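PDB 5NDX: glycosyl hydrolase, which probably hydrolyses O-glycosyl bonds as an alpha-L-iduronidase of glycoside hydrolase family 39, the bacterial orthologue of the human enzyme. Local coordinates for residues R437-L442 against L523-V528; L372-D377 against L519-V524. The protein carries 2 engineered substitutions. All coordinates share one frame; numbering follows the deposited sequence.

Contact 1 of 2, residues R437-L442 against L523-V528; sequences RHAICL and LVVPDV. Unlike the reference sequence in segment 437-442: I440 (reference Leu).
R437 and D527 meet in a salt bridge at one end of this strand pair. The NH1 of R437 reaches the OD2 of D527 at 2.6 Å. OD2 sits at the guanidinium edge, in its plane. The guanidinium, in turn, comes from above the carboxylate plane, and the two planes are 67° apart. The arginine chain bends at chi3 (106°), which brings its end over to D527. The other oxygen, OD1, pairs with R612. Nearby, water 1 joins the backbone O of R437 to the N of D527, whose direct bond is weak. H438 lies across P526, its CE1 3.8 Å from the CB of the proline. The NE2 of H438 is bonded to V434 O. The strands are antiparallel neighbours in the mixed sheet beside the TIM barrel. Backbone bonds tie them at the A439–V525 and C441–L523 pairs; C441 N to L523 O is 2.8 Å. H438, I440, V524 and P526 turn to one face of the sheet. On this face the CG1 of V524 packs against the CB of H438. A439, C441, L523 and V525 turn to the other, where the CB of A439 lies 4.1 Å from the CG2 of V525.

Contact 2 of 2, residues L372-D377 against L519-V524; sequences LATLGD and LTQVLV
T374 and Q521 carry the polar side of this contact. The OG1 of T374 lies 3.2 Å from the NE2 of Q521, but the angle is too poor for a hydrogen bond. The two side chains pass side by side, running opposite ways. OG1 therefore lies alongside the glutamine and is also 3.3 Å from its CG. Each polar group is satisfied elsewhere. T374 OG1 bonds to L371 O and to S408 OG. The Q521 amide is held at both ends, OE1 by S410 OG and NE2 by S408 OG, which fixes its rotation. The glutamine leaves the strand with CG anti to the backbone N (chi1 -160°) and then bends at chi2 (71°), laying the amide beside the turn.

Packing contacts flank this pair. L375 crosses Q521 at about a right angle, its CD2 methyl 3.5 Å from the amide nitrogen NE2. L523 adds its CD2 branch, 3.9 Å from the CB of T374.

No backbone bond joins the turn to strand 518-526. A type I turn from L372 to L375 is closed by L375 N to L372 O, 3.2 Å. It starts at the last residue of helix 364-372 and leads to strand 378-385, and here the end of that helix lies beside strand 518-526 of the mixed sheet.

With an alanine at Q521, S408 and S410 would probably lose their amide partner, and a gap would open beside T374 and L375. With no hydrogen bond between them, the turn and the strand meet by van der Waals packing, while S408, bonded to both T374 and Q521, joins them indirectly.

Both contacts use strand 518-526 and overlap at L523 and V524, of which only L523 touches in both. Their centres are about 12 Å apart, and they touch where the CD2 of L442 packs on the CG1 of V522 at 3.8 Å. Contact 1 is mostly buried, but its R437 end is exposed. Contact 2 is nearer the centre of the chain and none of its touching residues is exposed. Contact 1 joins neighbouring strands within one sheet, by backbone bonds and a peripheral salt bridge. Contact 2 joins that sheet to the loop after helix 364-372, with no direct hydrogen bond. L523 serves both: its backbone and CB meet strand 436-445, while its CD2 reaches T374 in the loop.

Contact 1 of 2, residues R437-L442 against L523-V528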
loop_
_atom_site.group_PDB
_atom_site.type_symbol
_atom_site.label_atom_id
_atom_site.label_comp_id
_atom_site.label_asym_id
_atom_site.label_seq_id
_atom_site.Cartn_x
_atom_site.Cartn_y
_atom_site.Cartn_z
ATOM N N ARG A 437 -29.860 -9.866 11.705
ATOM C CA ARG A 437 -29.344 -8.536 11.974
ATOM C C ARG A 437 -28.060 -8.311 11.177
ATOM O O ARG A 437 -27.164 -9.173 11.123
ATOM C CB ARG A 437 -28.836 -8.363 13.402
ATOM C CG ARG A 437 -29.770 -8.162 14.549
ATOM C CD ARG A 437 -29.008 -8.560 15.829
ATOM N NE ARG A 437 -28.597 -7.445 16.666
ATOM C CZ ARG A 437 -27.546 -7.434 17.501
ATOM N NH1 ARG A 437 -26.708 -8.457 17.616
ATOM N NH2 ARG A 437 -27.297 -6.338 18.210
ATOM N N HIS A 438 -27.921 -7.098 10.705
ATOM C CA HIS A 438 -26.678 -6.640 10.093
ATOM C C HIS A 438 -26.340 -5.291 10.637
ATOM O O HIS A 438 -27.237 -4.492 10.994
ATOM C CB HIS A 438 -26.863 -6.545 8.589
ATOM C CG HIS A 438 -26.993 -7.865 7.932
ATOM N ND1 HIS A 438 -25.932 -8.503 7.319
ATOM C CD2 HIS A 438 -28.047 -8.691 7.807
ATOM C CE1 HIS A 438 -26.342 -9.656 6.821
ATOM N NE2 HIS A 438 -27.614 -9.801 7.119
ATOM N N ALA A 439 -25.053 -5.000 10.616
ATOM C CA ALA A 439 -24.534 -3.680 10.976
ATOM C C ALA A 439 -24.001 -3.002 9.708
ATOM O O ALA A 439 -23.379 -3.654 8.837
ATOM C CB ALA A 439 -23.437 -3.811 12.002
ATOM N N ILE A 440 -24.312 -1.713 9.589
ATOM C CA ILE A 440 -23.870 -0.884 8.471
ATOM C C ILE A 440 -22.809 0.084 8.999
ATOM O O ILE A 440 -23.123 0.872 9.890
ATOM C CB ILE A 440 -25.038 -0.111 7.865
ATOM C CG1 ILE A 440 -26.153 -1.082 7.449
ATOM C CG2 ILE A 440 -24.569 0.716 6.648
ATOM C CD1 ILE A 440 -27.466 -0.358 7.075
ATOM N N CYS A 441 -21.576 -0.007 8.470
ATOM C CA CYS A 441 -20.459 0.854 8.814
ATOM C C CYS A 441 -20.107 1.653 7.577
ATOM O O CYS A 441 -19.924 1.067 6.512
ATOM C CB CYS A 441 -19.192 0.063 9.241
ATOM S SG CYS A 441 -19.595 -1.259 10.415
ATOM N N LEU A 442 -20.063 2.983 7.725
ATOM C CA LEU A 442 -19.754 3.880 6.633
ATOM C C LEU A 442 -18.471 4.630 6.948
ATOM O O LEU A 442 -18.437 5.406 7.883
ATOM C CB LEU A 442 -20.889 4.864 6.433
ATOM C CG LEU A 442 -22.277 4.247 6.305
ATOM C CD1 LEU A 442 -23.328 5.329 6.452
ATOM C CD2 LEU A 442 -22.452 3.473 5.012
ATOM N N LEU A 523 -19.631 -1.175 4.688
ATOM C CA LEU A 523 -19.536 -2.530 5.169
ATOM C C LEU A 523 -20.883 -2.871 5.740
ATOM O O LEU A 523 -21.421 -2.099 6.554
ATOM C CB LEU A 523 -18.487 -2.640 6.270
ATOM C CG LEU A 523 -17.072 -2.170 5.893
ATOM C CD1 LEU A 523 -16.136 -2.139 7.109
ATOM C CD2 LEU A 523 -16.505 -3.046 4.834
ATOM N N VAL A 524 -21.458 -3.966 5.260
ATOM C CA VAL A 524 -22.713 -4.493 5.794
ATOM C C VAL A 524 -22.403 -5.925 6.260
ATOM O O VAL A 524 -22.123 -6.793 5.431
ATOM C CB VAL A 524 -23.800 -4.521 4.750
ATOM C CG1 VAL A 524 -25.083 -5.061 5.354
ATOM C CG2 VAL A 524 -24.063 -3.112 4.190
ATOM N N VAL A 525 -22.376 -6.141 7.575
ATOM C CA VAL A 525 -21.841 -7.386 8.101
ATOM C C VAL A 525 -22.893 -8.112 8.966
ATOM O O VAL A 525 -23.620 -7.464 9.674
ATOM C CB VAL A 525 -20.545 -7.181 8.882
ATOM C CG1 VAL A 525 -19.515 -6.584 7.972
ATOM C CG2 VAL A 525 -20.717 -6.292 10.101
ATOM N N PRO A 526 -22.967 -9.459 8.886
ATOM C CA PRO A 526 -23.925 -10.198 9.686
ATOM C C PRO A 526 -23.475 -10.315 11.134
ATOM O O PRO A 526 -22.349 -10.030 11.457
ATOM C CB PRO A 526 -23.966 -11.572 9.015
ATOM C CG PRO A 526 -22.578 -11.734 8.471
ATOM C CD PRO A 526 -22.228 -10.341 7.965
ATOM N N ASP A 527 -24.397 -10.687 12.002
ATOM C CA ASP A 527 -24.131 -10.907 13.411
ATOM C C ASP A 527 -23.688 -12.385 13.593
ATOM O O ASP A 527 -24.470 -13.284 13.370
ATOM C CB ASP A 527 -25.402 -10.606 14.209
ATOM C CG ASP A 527 -25.233 -10.806 15.701
ATOM O OD1 ASP A 527 -24.140 -11.108 16.176
ATOM O OD2 ASP A 527 -26.229 -10.667 16.415
ATOM N N VAL A 528 -22.431 -12.640 13.942
ATOM C CA VAL A 528 -22.014 -14.037 14.121
ATOM C C VAL A 528 -22.432 -14.579 15.515
ATOM O O VAL A 528 -22.160 -15.682 15.801
ATOM C CB VAL A 528 -20.512 -14.255 13.885
ATOM C CG1 VAL A 528 -20.123 -13.779 12.487
ATOM C CG2 VAL A 528 -19.643 -13.582 14.978
HETATM O O HOH W 1 -27.028 -11.806 10.774
#

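Contact 2 of 2, residues L372-D377 against L519-V524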
loop_
_atom_site.group_PDB
_atom_site.type_symbol
_atom_site.label_atom_id
_atom_site.label_comp_id
_atom_site.label_asym_id
_atom_site.label_seq_id
_atom_site.Cartn_x
_atom_site.Cartn_y
_atom_site.Cartn_z
ATOM N N LEU A 372 -9.718 0.203 1.132
ATOM C CA LEU A 372 -9.714 -0.797 0.056
ATOM C C LEU A 372 -9.357 -2.234 0.568
ATOM O O LEU A 372 -9.805 -3.242 -0.015
ATOM C CB LEU A 372 -8.752 -0.376 -1.067
ATOM C CG LEU A 372 -9.116 0.887 -1.846
ATOM C CD1 LEU A 372 -7.941 1.403 -2.641
ATOM C CD2 LEU A 372 -10.231 0.588 -2.798
ATOM N N ALA A 373 -8.597 -2.303 1.660
ATOM C CA ALA A 373 -8.155 -3.561 2.223
ATOM C C ALA A 373 -9.333 -4.368 2.751
ATOM O O ALA A 373 -9.200 -5.566 2.853
ATOM C CB ALA A 373 -7.181 -3.319 3.351
ATOM N N THR A 374 -10.460 -3.706 3.068
ATOM C CA THR A 374 -11.667 -4.382 3.551
ATOM C C THR A 374 -12.491 -5.078 2.514
ATOM O O THR A 374 -13.509 -5.672 2.868
ATOM C CB THR A 374 -12.622 -3.405 4.290
ATOM O OG1 THR A 374 -13.222 -2.466 3.356
ATOM C CG2 THR A 374 -11.869 -2.662 5.367
ATOM N N LEU A 375 -12.129 -4.974 1.237
ATOM C CA LEU A 375 -12.932 -5.567 0.205
ATOM C C LEU A 375 -12.903 -7.097 0.289
ATOM O O LEU A 375 -11.981 -7.688 0.820
ATOM C CB LEU A 375 -12.496 -5.089 -1.168
ATOM C CG LEU A 375 -12.897 -3.640 -1.519
ATOM C CD1 LEU A 375 -12.084 -3.073 -2.675
ATOM C CD2 LEU A 375 -14.376 -3.557 -1.813
ATOM N N GLY A 376 -13.978 -7.688 -0.201
ATOM C CA GLY A 376 -14.178 -9.116 -0.206
ATOM C C GLY A 376 -13.575 -9.844 -1.382
ATOM O O GLY A 376 -12.721 -9.306 -2.066
ATOM N N ASP A 377 -14.032 -11.085 -1.611
ATOM C CA ASP A 377 -13.351 -11.971 -2.564
ATOM C C ASP A 377 -14.239 -12.309 -3.763
ATOM O O ASP A 377 -13.852 -13.106 -4.630
ATOM C CB ASP A 377 -12.870 -13.239 -1.877
ATOM C CG ASP A 377 -14.052 -14.114 -1.361
ATOM O OD1 ASP A 377 -15.276 -13.812 -1.577
ATOM O OD2 ASP A 377 -13.732 -15.109 -0.691
ATOM N N LEU A 519 -13.799 9.031 -1.133
ATOM C CA LEU A 519 -13.844 7.578 -1.116
ATOM C C LEU A 519 -14.700 7.192 0.071
ATOM O O LEU A 519 -14.442 7.641 1.179
ATOM C CB LEU A 519 -12.434 6.989 -0.936
ATOM C CG LEU A 519 -12.356 5.463 -0.945
ATOM C CD1 LEU A 519 -12.873 4.867 -2.261
ATOM C CD2 LEU A 519 -10.891 4.998 -0.716
ATOM N N THR A 520 -15.689 6.368 -0.165
ATOM C CA THR A 520 -16.566 5.868 0.875
ATOM C C THR A 520 -16.456 4.329 0.901
ATOM O O THR A 520 -16.523 3.686 -0.141
ATOM C CB THR A 520 -18.021 6.209 0.593
ATOM O OG1 THR A 520 -18.171 7.606 0.366
ATOM C CG2 THR A 520 -18.949 5.838 1.740
ATOM N N GLN A 521 -16.342 3.744 2.090
ATOM C CA GLN A 521 -16.407 2.264 2.211
ATOM C C GLN A 521 -17.664 1.919 3.003
ATOM O O GLN A 521 -17.885 2.456 4.093
ATOM C CB GLN A 521 -15.148 1.734 2.892
ATOM C CG GLN A 521 -14.894 0.267 2.644
ATOM C CD GLN A 521 -14.459 -0.002 1.240
ATOM O OE1 GLN A 521 -13.908 0.877 0.548
ATOM N NE2 GLN A 521 -14.679 -1.234 0.786
ATOM N N VAL A 522 -18.532 1.099 2.409
ATOM C CA VAL A 522 -19.748 0.651 3.056
ATOM C C VAL A 522 -19.551 -0.851 3.407
ATOM O O VAL A 522 -19.331 -1.681 2.518
ATOM C CB VAL A 522 -20.925 0.788 2.106
ATOM C CG1 VAL A 522 -22.224 0.360 2.804
ATOM C CG2 VAL A 522 -21.006 2.246 1.552
ATOM N N LEU A 523 -19.631 -1.175 4.688
ATOM C CA LEU A 523 -19.536 -2.530 5.169
ATOM C C LEU A 523 -20.883 -2.871 5.740
ATOM O O LEU A 523 -21.421 -2.099 6.554
ATOM C CB LEU A 523 -18.487 -2.640 6.270
ATOM C CG LEU A 523 -17.072 -2.170 5.893
ATOM C CD1 LEU A 523 -16.136 -2.139 7.109
ATOM C CD2 LEU A 523 -16.505 -3.046 4.834
ATOM N N VAL A 524 -21.458 -3.966 5.260
ATOM C CA VAL A 524 -22.713 -4.493 5.794
ATOM C C VAL A 524 -22.403 -5.925 6.260
ATOM O O VAL A 524 -22.123 -6.793 5.431
ATOM C CB VAL A 524 -23.800 -4.521 4.750
ATOM C CG1 VAL A 524 -25.083 -5.061 5.354
ATOM C CG2 VAL A 524 -24.063 -3.112 4.190
#